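Long-range contacts in metallo-beta-lactamase (Chryseobacterium indologenes, PDB 3L6N), which hydrolyses the beta-lactam ring of penicillins, cephalosporins and carbapenems with the help of zinc, conferring resistance to these antibiotics: residues F73-H78 with D142-W147; G157-S162 with K181-L186. All coordinates share one frame; numbering follows the deposited sequence. Where two conformers were deposited one is given.

Interaction 1 (F73-H78 with D142-W147); sequences FATHSH and DNVVVW. With ZN (zinc ion), chain B.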
ATOM      1  N   PHE A  73      -5.957   4.101   4.159  1.00  5.76           N
ATOM      2  CA  PHE A  73      -6.108   2.640   4.173  1.00  5.43           C
ATOM      3  C   PHE A  73      -4.740   1.976   4.310  1.00  5.26           C
ATOM      4  O   PHE A  73      -3.821   2.319   3.578  1.00  5.24           O
ATOM      5  CB  PHE A  73      -6.770   2.157   2.876  1.00  6.31           C
ATOM      6  CG  PHE A  73      -8.251   2.390   2.822  1.00  6.66           C
ATOM      7  CD1 PHE A  73      -8.774   3.672   2.643  1.00  6.85           C
ATOM      8  CD2 PHE A  73      -9.127   1.310   2.920  1.00  6.99           C
ATOM      9  CE1 PHE A  73     -10.150   3.889   2.581  1.00  7.88           C
ATOM     10  CE2 PHE A  73     -10.516   1.513   2.861  1.00  8.33           C
ATOM     11  CZ  PHE A  73     -11.024   2.810   2.689  1.00  7.31           C
ATOM     12  N   ALA A  74      -4.626   1.023   5.233  1.00  5.05           N
ATOM     13  CA  ALA A  74      -3.367   0.286   5.436  1.00  4.44           C
ATOM     14  C   ALA A  74      -3.460  -1.087   4.808  1.00  5.02           C
ATOM     15  O   ALA A  74      -4.458  -1.791   5.009  1.00  5.61           O
ATOM     16  CB  ALA A  74      -3.080   0.141   6.942  1.00  4.52           C
ATOM     17  N   THR A  75      -2.427  -1.476   4.059  1.00  4.59           N
ATOM     18  CA  THR A  75      -2.430  -2.786   3.408  1.00  4.58           C
ATOM     19  C   THR A  75      -1.723  -3.888   4.208  1.00  4.20           C
ATOM     20  O   THR A  75      -1.727  -5.054   3.804  1.00  3.68           O
ATOM     21  CB  THR A  75      -1.936  -2.757   1.941  1.00  4.91           C
ATOM     22  OG1 THR A  75      -0.551  -2.401   1.907  1.00  5.25           O
ATOM     23  CG2 THR A  75      -2.756  -1.779   1.104  1.00  5.70           C
ATOM     24  N   HIS A  76      -1.096  -3.501   5.317  1.00  3.76           N
ATOM     25  CA  HIS A  76      -0.773  -4.402   6.443  1.00  3.78           C
ATOM     26  C   HIS A  76      -0.190  -3.587   7.600  1.00  3.73           C
ATOM     27  O   HIS A  76      -0.202  -2.344   7.543  1.00  3.97           O
ATOM     28  CB  HIS A  76       0.067  -5.671   6.067  1.00  3.66           C
ATOM     29  CG  HIS A  76       1.452  -5.412   5.550  1.00  3.64           C
ATOM     30  ND1 HIS A  76       1.709  -5.078   4.236  1.00  3.97           N
ATOM     31  CD2 HIS A  76       2.660  -5.564   6.141  1.00  5.81           C
ATOM     32  CE1 HIS A  76       3.017  -4.966   4.060  1.00  5.15           C
ATOM     33  NE2 HIS A  76       3.616  -5.256   5.201  1.00  5.01           N
ATOM     34  N   SER A  77       0.280  -4.261   8.654  1.00  3.95           N
ATOM     35  CA  SER A  77       0.582  -3.562   9.906  1.00  4.68           C
ATOM     36  C   SER A  77       1.944  -2.890   9.986  1.00  5.30           C
ATOM     37  O   SER A  77       2.186  -2.133  10.919  1.00  5.23           O
ATOM     38  CB  SER A  77       0.458  -4.511  11.097  1.00  4.50           C
ATOM     39  OG  SER A  77       1.561  -5.410  11.123  1.00  5.40           O
ATOM     40  N   HIS A  78       2.823  -3.171   9.028  1.00  5.41           N
ATOM     41  CA  HIS A  78       4.208  -2.713   9.102  1.00  6.04           C
ATOM     42  C   HIS A  78       4.378  -1.203   8.954  1.00  6.30           C
ATOM     43  O   HIS A  78       3.484  -0.500   8.483  1.00  6.46           O
ATOM     44  CB  HIS A  78       5.056  -3.435   8.053  1.00  5.51           C
ATOM     45  CG  HIS A  78       5.347  -4.866   8.384  1.00  5.21           C
ATOM     46  ND1 HIS A  78       5.751  -5.778   7.431  1.00  6.90           N
ATOM     47  CD2 HIS A  78       5.312  -5.535   9.561  1.00  7.58           C
ATOM     48  CE1 HIS A  78       5.966  -6.946   8.018  1.00  7.44           C
ATOM     49  NE2 HIS A  78       5.693  -6.829   9.302  1.00  7.95           N
ATOM     50  N   ASP A 142      -1.473 -10.828   7.185  1.00  6.19           N
ATOM     51  CA  ASP A 142      -2.552  -9.845   7.045  1.00  6.06           C
ATOM     52  C   ASP A 142      -2.512  -9.047   5.741  1.00  5.50           C
ATOM     53  O   ASP A 142      -3.352  -8.170   5.519  1.00  6.64           O
ATOM     54  CB  ASP A 142      -2.572  -8.878   8.247  1.00  5.61           C
ATOM     55  CG  ASP A 142      -1.321  -7.990   8.323  1.00  4.70           C
ATOM     56  OD1 ASP A 142      -0.218  -8.466   7.990  1.00  5.87           O
ATOM     57  OD2 ASP A 142      -1.443  -6.813   8.743  1.00  6.12           O
ATOM     58  N   ASN A 143      -1.530  -9.314   4.889  1.00  5.77           N
ATOM     59  CA  ASN A 143      -1.403  -8.490   3.681  1.00  6.08           C
ATOM     60  C   ASN A 143      -2.640  -8.527   2.790  1.00  6.33           C
ATOM     61  O   ASN A 143      -3.218  -9.591   2.555  1.00  7.29           O
ATOM     62  CB  ASN A 143      -0.101  -8.749   2.891  1.00  5.78           C
ATOM     63  CG  ASN A 143       0.147 -10.224   2.538  1.00  6.78           C
ATOM     64  OD1 ASN A 143       1.292 -10.590   2.294  1.00  7.19           O
ATOM     65  ND2 ASN A 143      -0.900 -11.044   2.460  1.00  6.24           N
ATOM     66  N   VAL A 144      -3.041  -7.349   2.323  1.00  5.84           N
ATOM     67  CA  VAL A 144      -4.170  -7.211   1.409  1.00  5.62           C
ATOM     68  C   VAL A 144      -3.717  -6.431   0.179  1.00  5.65           C
ATOM     69  O   VAL A 144      -2.688  -5.759   0.211  1.00  5.28           O
ATOM     70  CB  VAL A 144      -5.382  -6.510   2.069  1.00  5.57           C
ATOM     71  CG1 VAL A 144      -5.992  -7.404   3.145  1.00  6.00           C
ATOM     72  CG2 VAL A 144      -4.987  -5.136   2.657  1.00  4.72           C
ATOM     73  N   VAL A 145      -4.493  -6.539  -0.897  1.00  5.78           N
ATOM     74  CA  VAL A 145      -4.246  -5.803  -2.135  1.00  6.21           C
ATOM     75  C   VAL A 145      -5.410  -4.837  -2.365  1.00  6.19           C
ATOM     76  O   VAL A 145      -6.481  -5.001  -1.777  1.00  5.83           O
ATOM     77  CB  VAL A 145      -4.096  -6.759  -3.353  1.00  6.46           C
ATOM     78  CG1 VAL A 145      -2.914  -7.729  -3.159  1.00  7.54           C
ATOM     79  CG2 VAL A 145      -5.417  -7.535  -3.636  1.00  7.41           C
ATOM     80  N   VAL A 146      -5.204  -3.833  -3.216  1.00  5.63           N
ATOM     81  CA  VAL A 146      -6.259  -2.879  -3.529  1.00  5.73           C
ATOM     82  C   VAL A 146      -6.468  -2.811  -5.031  1.00  5.63           C
ATOM     83  O   VAL A 146      -5.540  -2.517  -5.794  1.00  6.14           O
ATOM     84  CB  VAL A 146      -5.976  -1.454  -2.968  1.00  4.93           C
ATOM     85  CG1 VAL A 146      -7.216  -0.578  -3.127  1.00  5.09           C
ATOM     86  CG2 VAL A 146      -5.578  -1.526  -1.484  1.00  6.17           C
ATOM     87  N   TRP A 147      -7.695  -3.117  -5.451  1.00  6.27           N
ATOM     88  CA  TRP A 147      -8.051  -3.106  -6.871  1.00  7.02           C
ATOM     89  C   TRP A 147      -8.809  -1.833  -7.215  1.00  6.62           C
ATOM     90  O   TRP A 147      -9.744  -1.454  -6.510  1.00  6.18           O
ATOM     91  CB  TRP A 147      -8.917  -4.337  -7.179  1.00  7.18           C
ATOM     92  CG  TRP A 147      -9.517  -4.380  -8.574  1.00  9.56           C
ATOM     93  CD1 TRP A 147     -10.844  -4.448  -8.891  1.00 12.30           C
ATOM     94  CD2 TRP A 147      -8.804  -4.381  -9.819  1.00 10.46           C
ATOM     95  NE1 TRP A 147     -11.002  -4.483 -10.260  1.00 11.86           N
ATOM     96  CE2 TRP A 147      -9.769  -4.447 -10.852  1.00 12.26           C
ATOM     97  CE3 TRP A 147      -7.448  -4.341 -10.162  1.00 10.74           C
ATOM     98  CZ2 TRP A 147      -9.417  -4.461 -12.207  1.00 12.44           C
ATOM     99  CZ3 TRP A 147      -7.095  -4.357 -11.513  1.00 12.00           C
ATOM    100  CH2 TRP A 147      -8.079  -4.419 -12.515  1.00 13.16           C
TER
HETATM  101 ZN    ZN B 301       5.674  -5.591   5.431  1.00  9.28          ZN
HETATM  102  O   HOH W   1       1.853  -7.228   9.171  1.00  6.37           O
HETATM  103  O   HOH W   2       6.600  -4.091   4.694  1.00 10.54           O
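The carboxylate of Asp-142 reaches the zinc-binding loop at His-76 and Ser-77 without touching the metal. OD2 accepts a weak, strongly bent bond from Ser-77 N (3.1 Å, 121° at the hydrogen) and lies 3.3 Å from His-76 CB; a second bond, from Thr-101 OG1, also reaches it. OD1 accepts a hydrogen bond from water 1, which also hydrogen-bonds Ser-77 OG, and is bonded to Thr-140 OG1 as well, so both oxygens of this buried group are satisfied. Its CG stands between the backbone N and the carbonyl carbon (chi1 66°), which turns the carboxylate toward the loop.

The backbones meet next to this, where Val-144 N donates to Thr-75 O (3.0 Å), and Asn-143 CA adds a CH...O contact to the same oxygen. Beyond it, Thr-75 CG2 meets Val-146 CG2 at 3.8 Å, the two side chains crossing at about a right angle, while Thr-75 OG1 bonds to Asp-46.

On the loop, His-76 NE2 (2.1 Å) and His-78 ND1 (2.0 Å) bind the zinc with His-139 and water 2: the three-histidine site and HxHxD motif of class B metallo-beta-lactamases.

Interaction 2 (G157-S162 with K181-L186); sequences GCLVKS and KTINKL. With ZN (zinc ion), chain C.
Thr-182 OG1 is gripped by two backbone oxygens, those of Glu-137 and Gln-178, which leaves the methyl of the same side chain to meet Leu-159: CG2 lies 3.8 Å from Leu-159 CD1. The polar end of the threonine is thus satisfied away from the leucines. Leu-159 O receives the indole N-H of Trp-179, from the first turn of helix 179-189, and on the same helix Ile-183 CD1 packs 3.5 Å from this oxygen. The carbonyl thus joins the turn to the helix by a polar bond next to an otherwise apolar contact, for no hydrogen bond links 157-162 directly with 181-186.

Leu-159 does most of the touching. Its CG is anti to the backbone N (chi1 175°), which extends the isobutyl group toward the helix, where its branches divide. While CD1 stays with Thr-182, CD2 touches that same methyl and also Leu-186 CD1 at 4.1 Å. The Leu-159 side chain runs past those of Ile-183 and Leu-186 in opposite directions. Val-160 offers one methyl, CG2, which lies 3.9 Å from Leu-186 CD1 and slightly farther from Ile-183 CD1, its side chain crossing both at about a right angle.

Residues 157 to 160 form a type I turn, closed by Val-160 N to Gly-157 O (3.1 Å). Immediately before Leu-159, in the conformer given, Cys-158 SG binds the second zinc at 2.2 Å, alongside Asp-80, His-200 and water 2. A turn that presents a zinc-binding cysteine, followed closely by a lysine, Lys-161, that probably binds the beta-lactam, is characteristic of the Asp-Cys-His site of these enzymes.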
ATOM      1  N   GLY A 157       1.076  -4.160  -3.037  1.00  7.33           N
ATOM      2  CA  GLY A 157       1.776  -4.034  -1.770  1.00  6.95           C
ATOM      3  C   GLY A 157       2.930  -5.012  -1.681  1.00  7.08           C
ATOM      4  O   GLY A 157       3.445  -5.500  -2.693  1.00  6.83           O
ATOM      5  N   CYS A 158       3.301  -5.349  -0.461  0.70  6.81           N
ATOM      6  CA  CYS A 158       4.539  -6.067  -0.249  0.70  6.76           C
ATOM      7  C   CYS A 158       4.377  -7.574  -0.500  0.70  6.83           C
ATOM      8  O   CYS A 158       5.357  -8.322  -0.494  0.70  7.04           O
ATOM      9  CB  CYS A 158       5.099  -5.705   1.127  0.70  7.08           C
ATOM     10  SG  CYS A 158       5.029  -3.882   1.385  0.70  5.30           S
ATOM     11  N   LEU A 159       3.141  -7.996  -0.770  1.00  6.90           N
ATOM     12  CA  LEU A 159       2.854  -9.346  -1.273  1.00  7.26           C
ATOM     13  C   LEU A 159       3.527  -9.551  -2.639  1.00  7.96           C
ATOM     14  O   LEU A 159       3.944 -10.664  -2.978  1.00  8.13           O
ATOM     15  CB  LEU A 159       1.339  -9.531  -1.390  1.00  7.34           C
ATOM     16  CG  LEU A 159       0.791 -10.828  -2.002  1.00  7.60           C
ATOM     17  CD1 LEU A 159       1.144 -12.035  -1.115  1.00  7.74           C
ATOM     18  CD2 LEU A 159      -0.709 -10.704  -2.186  1.00  9.65           C
ATOM     19  N   VAL A 160       3.636  -8.473  -3.411  1.00  7.26           N
ATOM     20  CA  VAL A 160       4.256  -8.516  -4.727  1.00  7.96           C
ATOM     21  C   VAL A 160       5.647  -7.900  -4.689  1.00  8.40           C
ATOM     22  O   VAL A 160       5.825  -6.723  -4.353  1.00  8.09           O
ATOM     23  CB  VAL A 160       3.395  -7.792  -5.784  1.00  7.39           C
ATOM     24  CG1 VAL A 160       4.061  -7.866  -7.176  1.00  7.99           C
ATOM     25  CG2 VAL A 160       1.993  -8.387  -5.828  1.00  7.72           C
ATOM     26  N   LYS A 161       6.639  -8.713  -5.028  1.00  9.51           N
ATOM     27  CA  LYS A 161       8.014  -8.250  -5.178  1.00 10.16           C
ATOM     28  C   LYS A 161       8.231  -7.580  -6.531  1.00 10.28           C
ATOM     29  O   LYS A 161       7.612  -7.970  -7.519  1.00 10.47           O
ATOM     30  CB  LYS A 161       8.990  -9.430  -5.052  1.00 10.64           C
ATOM     31  CG  LYS A 161       8.866 -10.221  -3.747  1.00 12.45           C
ATOM     32  CD  LYS A 161       9.130  -9.353  -2.521  1.00 15.12           C
ATOM     33  CE  LYS A 161      10.534  -8.780  -2.517  1.00 16.29           C
ATOM     34  NZ  LYS A 161      10.734  -7.765  -1.440  1.00 19.69           N
ATOM     35  N   SER A 162       9.133  -6.601  -6.561  1.00 11.12           N
ATOM     36  CA  SER A 162       9.515  -5.901  -7.788  1.00 11.56           C
ATOM     37  C   SER A 162      10.363  -6.798  -8.673  1.00 12.50           C
ATOM     38  O   SER A 162      11.179  -7.577  -8.170  1.00 12.04           O
ATOM     39  CB  SER A 162      10.337  -4.657  -7.441  1.00 11.96           C
ATOM     40  OG  SER A 162      10.878  -4.026  -8.592  1.00 11.55           O
ATOM     41  N   LYS A 181       1.020 -19.654  -3.514  1.00 15.86           N
ATOM     42  CA  LYS A 181      -0.388 -19.976  -3.706  1.00 15.95           C
ATOM     43  C   LYS A 181      -1.212 -18.699  -3.741  1.00 15.69           C
ATOM     44  O   LYS A 181      -2.086 -18.542  -4.584  1.00 15.67           O
ATOM     45  CB  LYS A 181      -0.891 -20.928  -2.615  1.00 16.45           C
ATOM     46  CG  LYS A 181      -0.144 -22.253  -2.577  1.00 19.06           C
ATOM     47  CD  LYS A 181      -0.306 -22.951  -1.242  1.00 22.71           C
ATOM     48  CE  LYS A 181       0.175 -24.389  -1.313  1.00 25.16           C
ATOM     49  NZ  LYS A 181      -0.850 -25.259  -1.950  1.00 28.04           N
ATOM     50  N   THR A 182      -0.905 -17.771  -2.836  1.00 14.79           N
ATOM     51  CA  THR A 182      -1.576 -16.478  -2.820  1.00 14.32           C
ATOM     52  C   THR A 182      -1.282 -15.697  -4.104  1.00 14.12           C
ATOM     53  O   THR A 182      -2.188 -15.111  -4.682  1.00 13.92           O
ATOM     54  CB  THR A 182      -1.180 -15.669  -1.580  1.00 14.10           C
ATOM     55  OG1 THR A 182      -1.547 -16.415  -0.412  1.00 13.98           O
ATOM     56  CG2 THR A 182      -1.913 -14.322  -1.552  1.00 13.95           C
ATOM     57  N   ILE A 183      -0.023 -15.704  -4.540  1.00 14.50           N
ATOM     58  CA  ILE A 183       0.371 -15.035  -5.792  1.00 15.45           C
ATOM     59  C   ILE A 183      -0.320 -15.642  -7.018  1.00 16.49           C
ATOM     60  O   ILE A 183      -0.746 -14.917  -7.922  1.00 16.74           O
ATOM     61  CB  ILE A 183       1.919 -15.012  -5.977  1.00 15.74           C
ATOM     62  CG1 ILE A 183       2.548 -13.980  -5.036  1.00 15.99           C
ATOM     63  CG2 ILE A 183       2.316 -14.713  -7.444  1.00 15.63           C
ATOM     64  CD1 ILE A 183       2.252 -12.525  -5.409  1.00 16.81           C
ATOM     65  N   ASN A 184      -0.445 -16.966  -7.046  1.00 17.58           N
ATOM     66  CA  ASN A 184      -1.118 -17.610  -8.172  1.00 18.64           C
ATOM     67  C   ASN A 184      -2.615 -17.309  -8.199  1.00 18.97           C
ATOM     68  O   ASN A 184      -3.201 -17.181  -9.277  1.00 19.28           O
ATOM     69  CB  ASN A 184      -0.791 -19.103  -8.241  1.00 19.02           C
ATOM     70  CG  ASN A 184       0.632 -19.358  -8.728  1.00 20.16           C
ATOM     71  OD1 ASN A 184       1.092 -18.731  -9.687  1.00 23.53           O
ATOM     72  ND2 ASN A 184       1.337 -20.259  -8.063  1.00 22.62           N
ATOM     73  N   LYS A 185      -3.215 -17.146  -7.018  1.00 19.30           N
ATOM     74  CA  LYS A 185      -4.595 -16.664  -6.906  1.00 19.75           C
ATOM     75  C   LYS A 185      -4.725 -15.229  -7.429  1.00 19.79           C
ATOM     76  O   LYS A 185      -5.696 -14.898  -8.109  1.00 19.92           O
ATOM     77  CB  LYS A 185      -5.104 -16.740  -5.465  1.00 19.94           C
ATOM     78  CG  LYS A 185      -5.456 -18.144  -4.986  1.00 21.96           C
ATOM     79  CD  LYS A 185      -6.074 -18.116  -3.593  1.00 24.57           C
ATOM     80  CE  LYS A 185      -6.388 -19.527  -3.105  1.00 26.88           C
ATOM     81  NZ  LYS A 185      -7.027 -19.521  -1.757  1.00 29.28           N
ATOM     82  N   LEU A 186      -3.747 -14.384  -7.100  1.00 19.72           N
ATOM     83  CA  LEU A 186      -3.720 -13.001  -7.580  1.00 19.66           C
ATOM     84  C   LEU A 186      -3.648 -12.984  -9.105  1.00 20.30           C
ATOM     85  O   LEU A 186      -4.442 -12.301  -9.768  1.00 20.24           O
ATOM     86  CB  LEU A 186      -2.515 -12.254  -6.979  1.00 19.23           C
ATOM     87  CG  LEU A 186      -2.291 -10.762  -7.266  1.00 17.91           C
ATOM     88  CD1 LEU A 186      -1.399 -10.172  -6.190  1.00 16.68           C
ATOM     89  CD2 LEU A 186      -1.689 -10.511  -8.646  1.00 17.33           C
TER
HETATM   90 ZN    ZN C 302       6.668  -3.338   2.754  0.70 12.23          ZN
HETATM   91  O   HOH W   2       6.600  -4.091   4.694  1.00 10.54           O

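In the fold
Interactions 1 and 2 lie side by side, their centres 12 Å apart, and both feed the dinuclear zinc centre: interaction 1 supplies His-76 and His-78 to one metal, interaction 2 Cys-158 to the other. Water 2 is bound to both zincs and so belongs to both contacts. Nearby, His-76 CE1 packs against Cys-158 SG at 3.5 Å in the cysteine conformer given. Farther from the metals the joint is apolar: Val-145 CG1 touches Leu-159 CD2 at 3.8 Å and Leu-186 CD1 at 4.2 Å. Segment 142-147 therefore lies between the histidine loop and the packing of the turn on helix 179-189, connecting both within the metallo-beta-lactamase fold.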